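Local coordinates for methane monooxygenase regulatory protein B (Methylococcus capsulatus, PDB 4GAM) that regulates the soluble methane monooxygenase system, probably by binding to the hydroxylase component and tuning its reaction with substrate and oxygen, at residues 113-118 / 127-132; 36-41 / 83-88. One frame throughout, in Å; residues are numbered along the deposited sequence.

Interaction 1: residues 113-118 / 127-132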
loop_
_atom_site.group_PDB
_atom_site.type_symbol
_atom_site.label_atom_id
_atom_site.label_comp_id
_atom_site.label_asym_id
_atom_site.label_seq_id
_atom_site.Cartn_x
_atom_site.Cartn_y
_atom_site.Cartn_z
ATOM N N ILE D 113 -18.784 0.909 -20.954
ATOM C CA ILE D 113 -20.095 0.893 -21.583
ATOM C C ILE D 113 -20.019 -0.077 -22.758
ATOM O O ILE D 113 -19.445 0.229 -23.804
ATOM C CB ILE D 113 -20.557 2.294 -22.028
ATOM C CG1 ILE D 113 -20.349 3.310 -20.903
ATOM C CG2 ILE D 113 -22.017 2.270 -22.425
ATOM C CD1 ILE D 113 -20.850 4.696 -21.237
ATOM N N GLY D 114 -20.593 -1.257 -22.555
ATOM C CA GLY D 114 -20.423 -2.387 -23.451
ATOM C C GLY D 114 -20.213 -3.610 -22.579
ATOM O O GLY D 114 -20.253 -3.499 -21.353
ATOM N N ARG D 115 -19.994 -4.774 -23.182
ATOM C CA ARG D 115 -19.765 -5.975 -22.381
ATOM C C ARG D 115 -18.278 -6.181 -22.145
ATOM O O ARG D 115 -17.483 -6.169 -23.083
ATOM C CB ARG D 115 -20.354 -7.225 -23.037
ATOM C CG ARG D 115 -21.414 -6.964 -24.082
ATOM C CD ARG D 115 -22.714 -6.442 -23.491
ATOM N NE ARG D 115 -22.934 -5.031 -23.806
ATOM C CZ ARG D 115 -23.239 -4.570 -25.016
ATOM N NH1 ARG D 115 -23.350 -5.401 -26.044
ATOM N NH2 ARG D 115 -23.428 -3.272 -25.202
ATOM N N ALA D 116 -17.909 -6.371 -20.884
ATOM C CA ALA D 116 -16.520 -6.615 -20.526
ATOM C C ALA D 116 -16.350 -8.029 -19.982
ATOM O O ALA D 116 -17.280 -8.596 -19.407
ATOM C CB ALA D 116 -16.051 -5.590 -19.506
ATOM N N TYR D 117 -15.160 -8.591 -20.178
ATOM C CA TYR D 117 -14.824 -9.921 -19.674
ATOM C C TYR D 117 -13.327 -10.191 -19.817
ATOM O O TYR D 117 -12.646 -9.540 -20.610
ATOM C CB TYR D 117 -15.634 -11.006 -20.394
ATOM C CG TYR D 117 -15.398 -11.096 -21.888
ATOM C CD1 TYR D 117 -16.042 -10.234 -22.768
ATOM C CD2 TYR D 117 -14.545 -12.056 -22.420
ATOM C CE1 TYR D 117 -15.833 -10.317 -24.132
ATOM C CE2 TYR D 117 -14.331 -12.149 -23.783
ATOM C CZ TYR D 117 -14.977 -11.275 -24.636
ATOM O OH TYR D 117 -14.769 -11.360 -25.995
ATOM N N THR D 118 -12.816 -11.143 -19.042
ATOM C CA THR D 118 -11.404 -11.509 -19.117
ATOM C C THR D 118 -11.215 -12.960 -19.544
ATOM O O THR D 118 -11.753 -13.878 -18.920
ATOM C CB THR D 118 -10.676 -11.287 -17.776
ATOM O OG1 THR D 118 -11.193 -12.185 -16.786
ATOM C CG2 THR D 118 -10.855 -9.857 -17.301
ATOM N N SER D 127 -19.014 -4.555 -28.150
ATOM C CA SER D 127 -20.382 -4.101 -28.356
ATOM C C SER D 127 -21.276 -5.280 -28.727
ATOM O O SER D 127 -22.496 -5.138 -28.847
ATOM C CB SER D 127 -20.426 -3.033 -29.452
ATOM O OG SER D 127 -21.635 -2.297 -29.401
ATOM N N GLU D 128 -20.659 -6.445 -28.905
ATOM C CA GLU D 128 -21.397 -7.658 -29.230
ATOM C C GLU D 128 -22.169 -8.151 -28.012
ATOM O O GLU D 128 -21.634 -8.188 -26.903
ATOM C CB GLU D 128 -20.452 -8.758 -29.723
ATOM C CG GLU D 128 -21.125 -9.785 -30.632
ATOM C CD GLU D 128 -20.711 -11.219 -30.332
ATOM O OE1 GLU D 128 -19.509 -11.466 -30.096
ATOM O OE2 GLU D 128 -21.598 -12.101 -30.332
ATOM N N LEU D 129 -23.426 -8.528 -28.224
ATOM C CA LEU D 129 -24.259 -9.052 -27.146
ATOM C C LEU D 129 -24.002 -10.540 -26.925
ATOM O O LEU D 129 -24.548 -11.389 -27.629
ATOM C CB LEU D 129 -25.738 -8.796 -27.437
ATOM C CG LEU D 129 -26.187 -7.334 -27.361
ATOM C CD1 LEU D 129 -27.544 -7.169 -28.014
ATOM C CD2 LEU D 129 -26.224 -6.855 -25.915
ATOM N N MET D 130 -23.174 -10.840 -25.929
ATOM C CA MET D 130 -22.690 -12.199 -25.688
ATOM C C MET D 130 -23.763 -13.149 -25.152
ATOM O O MET D 130 -24.185 -13.040 -23.999
ATOM C CB MET D 130 -21.483 -12.173 -24.738
ATOM C CG MET D 130 -20.288 -11.384 -25.257
ATOM S SD MET D 130 -19.828 -11.889 -26.924
ATOM C CE MET D 130 -18.223 -11.116 -27.094
ATOM N N GLY D 131 -24.193 -14.084 -25.996
ATOM C CA GLY D 131 -25.137 -15.107 -25.585
ATOM C C GLY D 131 -26.475 -15.033 -26.295
ATOM O O GLY D 131 -27.271 -15.971 -26.227
ATOM N N LEU D 132 -26.728 -13.919 -26.974
ATOM C CA LEU D 132 -27.993 -13.728 -27.675
ATOM C C LEU D 132 -27.785 -13.131 -29.064
ATOM O O LEU D 132 -28.722 -12.627 -29.682
ATOM C CB LEU D 132 -28.942 -12.855 -26.844
ATOM C CG LEU D 132 -28.515 -11.409 -26.584
ATOM C CD1 LEU D 132 -29.301 -10.450 -27.463
ATOM C CD2 LEU D 132 -28.670 -11.047 -25.117
#

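Interaction 2: residues 36-41 / 83-88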
loop_
_atom_site.group_PDB
_atom_site.type_symbol
_atom_site.label_atom_id
_atom_site.label_comp_id
_atom_site.label_asym_id
_atom_site.label_seq_id
_atom_site.Cartn_x
_atom_site.Cartn_y
_atom_site.Cartn_z
ATOM N N ASP D 36 -22.753 1.006 -32.346
ATOM C CA ASP D 36 -21.775 -0.069 -32.507
ATOM C C ASP D 36 -20.481 0.253 -31.771
ATOM O O ASP D 36 -19.474 -0.434 -31.937
ATOM C CB ASP D 36 -21.473 -0.314 -33.990
ATOM C CG ASP D 36 -20.569 0.755 -34.592
ATOM O OD1 ASP D 36 -20.684 1.932 -34.192
ATOM O OD2 ASP D 36 -19.742 0.418 -35.468
ATOM N N THR D 37 -20.511 1.304 -30.959
ATOM C CA THR D 37 -19.305 1.781 -30.298
ATOM C C THR D 37 -19.102 1.138 -28.936
ATOM O O THR D 37 -19.846 0.245 -28.536
ATOM C CB THR D 37 -19.306 3.315 -30.138
ATOM O OG1 THR D 37 -20.321 3.704 -29.203
ATOM C CG2 THR D 37 -19.562 3.993 -31.477
ATOM N N VAL D 38 -18.076 1.604 -28.235
ATOM C CA VAL D 38 -17.720 1.074 -26.930
ATOM C C VAL D 38 -17.079 2.198 -26.128
ATOM O O VAL D 38 -16.398 3.059 -26.688
ATOM C CB VAL D 38 -16.766 -0.147 -27.063
ATOM C CG1 VAL D 38 -15.350 0.192 -26.604
ATOM C CG2 VAL D 38 -17.311 -1.336 -26.297
ATOM N N VAL D 39 -17.326 2.217 -24.823
ATOM C CA VAL D 39 -16.753 3.252 -23.974
ATOM C C VAL D 39 -15.900 2.654 -22.863
ATOM O O VAL D 39 -16.369 1.831 -22.073
ATOM C CB VAL D 39 -17.837 4.159 -23.367
ATOM C CG1 VAL D 39 -17.205 5.247 -22.503
ATOM C CG2 VAL D 39 -18.690 4.769 -24.467
ATOM N N LEU D 40 -14.640 3.070 -22.817
ATOM C CA LEU D 40 -13.719 2.625 -21.784
ATOM C C LEU D 40 -13.248 3.814 -20.953
ATOM O O LEU D 40 -12.798 4.823 -21.494
ATOM C CB LEU D 40 -12.530 1.906 -22.417
ATOM C CG LEU D 40 -11.535 1.241 -21.467
ATOM C CD1 LEU D 40 -12.264 0.386 -20.444
ATOM C CD2 LEU D 40 -10.540 0.403 -22.260
ATOM N N VAL D 41 -13.374 3.697 -19.635
ATOM C CA VAL D 41 -12.903 4.736 -18.727
ATOM C C VAL D 41 -11.714 4.228 -17.927
ATOM O O VAL D 41 -11.836 3.269 -17.163
ATOM C CB VAL D 41 -14.002 5.189 -17.751
ATOM C CG1 VAL D 41 -13.406 6.070 -16.661
ATOM C CG2 VAL D 41 -15.109 5.923 -18.496
ATOM N N GLY D 83 -16.734 -0.959 -32.097
ATOM C CA GLY D 83 -16.740 -2.407 -32.039
ATOM C C GLY D 83 -16.211 -2.959 -30.732
ATOM O O GLY D 83 -16.965 -3.545 -29.957
ATOM N N LYS D 84 -14.917 -2.769 -30.482
ATOM C CA LYS D 84 -14.277 -3.389 -29.326
ATOM C C LYS D 84 -12.884 -2.843 -29.025
ATOM O O LYS D 84 -12.252 -2.210 -29.872
ATOM C CB LYS D 84 -14.167 -4.898 -29.547
ATOM C CG LYS D 84 -13.196 -5.272 -30.654
ATOM C CD LYS D 84 -13.091 -6.774 -30.803
ATOM C CE LYS D 84 -11.689 -7.189 -31.207
ATOM N NZ LYS D 84 -11.548 -8.670 -31.193
ATOM N N ILE D 85 -12.419 -3.103 -27.804
ATOM C CA ILE D 85 -11.042 -2.823 -27.399
ATOM C C ILE D 85 -10.497 -4.004 -26.598
ATOM O O ILE D 85 -11.138 -4.473 -25.658
ATOM C CB ILE D 85 -10.931 -1.555 -26.517
ATOM C CG1 ILE D 85 -11.603 -0.357 -27.187
ATOM C CG2 ILE D 85 -9.466 -1.243 -26.205
ATOM C CD1 ILE D 85 -11.637 0.877 -26.321
ATOM N N GLU D 86 -9.317 -4.485 -26.974
ATOM C CA GLU D 86 -8.668 -5.566 -26.240
ATOM C C GLU D 86 -7.371 -5.090 -25.597
ATOM O O GLU D 86 -6.605 -4.333 -26.197
ATOM C CB GLU D 86 -8.391 -6.759 -27.158
ATOM C CG GLU D 86 -9.634 -7.406 -27.744
ATOM C CD GLU D 86 -9.316 -8.677 -28.508
ATOM O OE1 GLU D 86 -9.196 -8.612 -29.750
ATOM O OE2 GLU D 86 -9.181 -9.742 -27.865
ATOM N N VAL D 87 -7.130 -5.537 -24.370
ATOM C CA VAL D 87 -5.907 -5.197 -23.657
ATOM C C VAL D 87 -5.160 -6.460 -23.233
ATOM O O VAL D 87 -5.584 -7.159 -22.312
ATOM C CB VAL D 87 -6.203 -4.337 -22.408
ATOM C CG1 VAL D 87 -4.916 -4.008 -21.665
ATOM C CG2 VAL D 87 -6.930 -3.065 -22.802
ATOM N N ASP D 88 -4.059 -6.760 -23.916
ATOM C CA ASP D 88 -3.193 -7.852 -23.493
ATOM C C ASP D 88 -2.330 -7.364 -22.337
ATOM O O ASP D 88 -1.550 -6.423 -22.485
ATOM C CB ASP D 88 -2.316 -8.352 -24.640
ATOM C CG ASP D 88 -1.524 -9.593 -24.265
ATOM O OD1 ASP D 88 -1.995 -10.358 -23.396
ATOM O OD2 ASP D 88 -0.433 -9.806 -24.835
#

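Interaction 1: residues 113-118 / 127-132
The backbone O of Ser127 accepts two hydrogen bonds, a weak one from Arg115 and one from a basic side chain on the chain of another protein. Arg115 supplies NH1 to Ser127 O at 2.9 Å, the bond bent to 131° at the hydrogen. The arginine chain folds at chi2 (-70°) and again at chi3 (109°), which brings the guanidinium to the Ser127-Leu129 backbone. Its methylene part runs alongside the Glu128 carbonyl, with CD 4.0 Å from Glu128 O. One methyl of Leu129 leans obliquely on the same cationic group, CD2 lying 3.9 Å from Arg115 CZ, while Leu129 N stands in the guanidinium plane at its edge and is itself weakly bonded to Asp133. An aromatic side chain of the other protein makes a cation-pi contact with Arg115, so the charge belongs to the interface as well as to the loop. With an alanine here, Ser127 O would probably lose its weak bond from within the chain, and the Leu129 methyl and the aromatic side chain of the other protein the cationic group they rest against.

Two residues along the strand, the Tyr117 ring meets the tip of Met130. The two side chains cross at about a right angle, Met130 CE reaching Tyr117 OH at 3.6 Å and Tyr117 CE1 at 3.9 Å, a methyl contact oblique to the ring.

The contact joins the loop that leaves strand 122-126 to the Arg115-Tyr117 part of strand 115-118, whose line it crosses; loop and strand edge both bear groups that bind the other protein. Arg115 and Tyr117 also bond through their backbones to Thr126 and Thr124, and Gly114 separates this outermost strand of the three-stranded antiparallel sheet from strand 109-113 of the four-stranded sheet.

Interaction 2: residues 36-41 / 83-88
Asp36 and Gly83 meet through flat peptide groups: the N-H of Gly83 approaches Asp36 O in the plane of the carbonyl, with a C=O...N angle of 156°. This hydrogen bond measures 2.8 Å from Gly83 N to Asp36 O and is bent to 134° at the hydrogen. A second flat group, the Glu86 carboxylate, is met from above its plane by its neighbour along the strand, Lys84 NZ lying 2.8 Å from Glu86 OE1 in a salt bridge. That pair stands on the face of strand 84-88 turned away from segment 36-41.

On the facing side the chemistry is aliphatic. The CG1-CD1 branch of Ile85 reaches both Val38 and Leu40; CG1 is anti to the carbonyl carbon, and the extended chi2 carries the terminal methyl on toward the other strand. Ile85 CD1 reaches Val38 CG1 at 3.8 Å, the two side chains crossing at a slant, and lies 4.1 Å from Leu40 CB. Leu40 thus touches the isoleucine with the root of its side chain. Gly83 has backbone angles that would jam a side chain against the preceding carbonyl, and it marks the point where the chain passes from strand 76-82 into strand 84-88.

The touching parts, 36-40 and 83-85, run 20° apart, but beyond Gly83 they belong to different sheets and meet through side chains. Val38 and Ile85 both touch Ile125 of strand 122-126, and Ile85 also packs on Ile79, so these side chains form a buried aliphatic cluster where the two sheets of the MmoB/DmpM family region meet. Strand 37-43 lies between strands 76-82 and 109-113 of the four-stranded antiparallel sheet, whereas strand 84-88 is an outermost strand of the three-stranded one, paired with strand 122-126.

Overall arrangement
Interaction 2 is the core contact, about 5 Å from the centre of the chain; interaction 1, about 14 Å out, is only partly buried. The chain of another protein comes within reach of twelve residues of interaction 1 and four of interaction 2. The inner contact joins the two sheets through branched aliphatic side chains, whereas the outer one binds a loop to a strand edge with a cationic side chain, a carbonyl and a methionine methyl. Their centres lie about 10 Å apart and backbone hydrogen bonds probably tie them: Ile113 N to Val39 O at 2.8 Å, and Ser127 N to Gly83 O at 2.9 Å. A weak bond from Ser127 OG to Thr37 O adds to these.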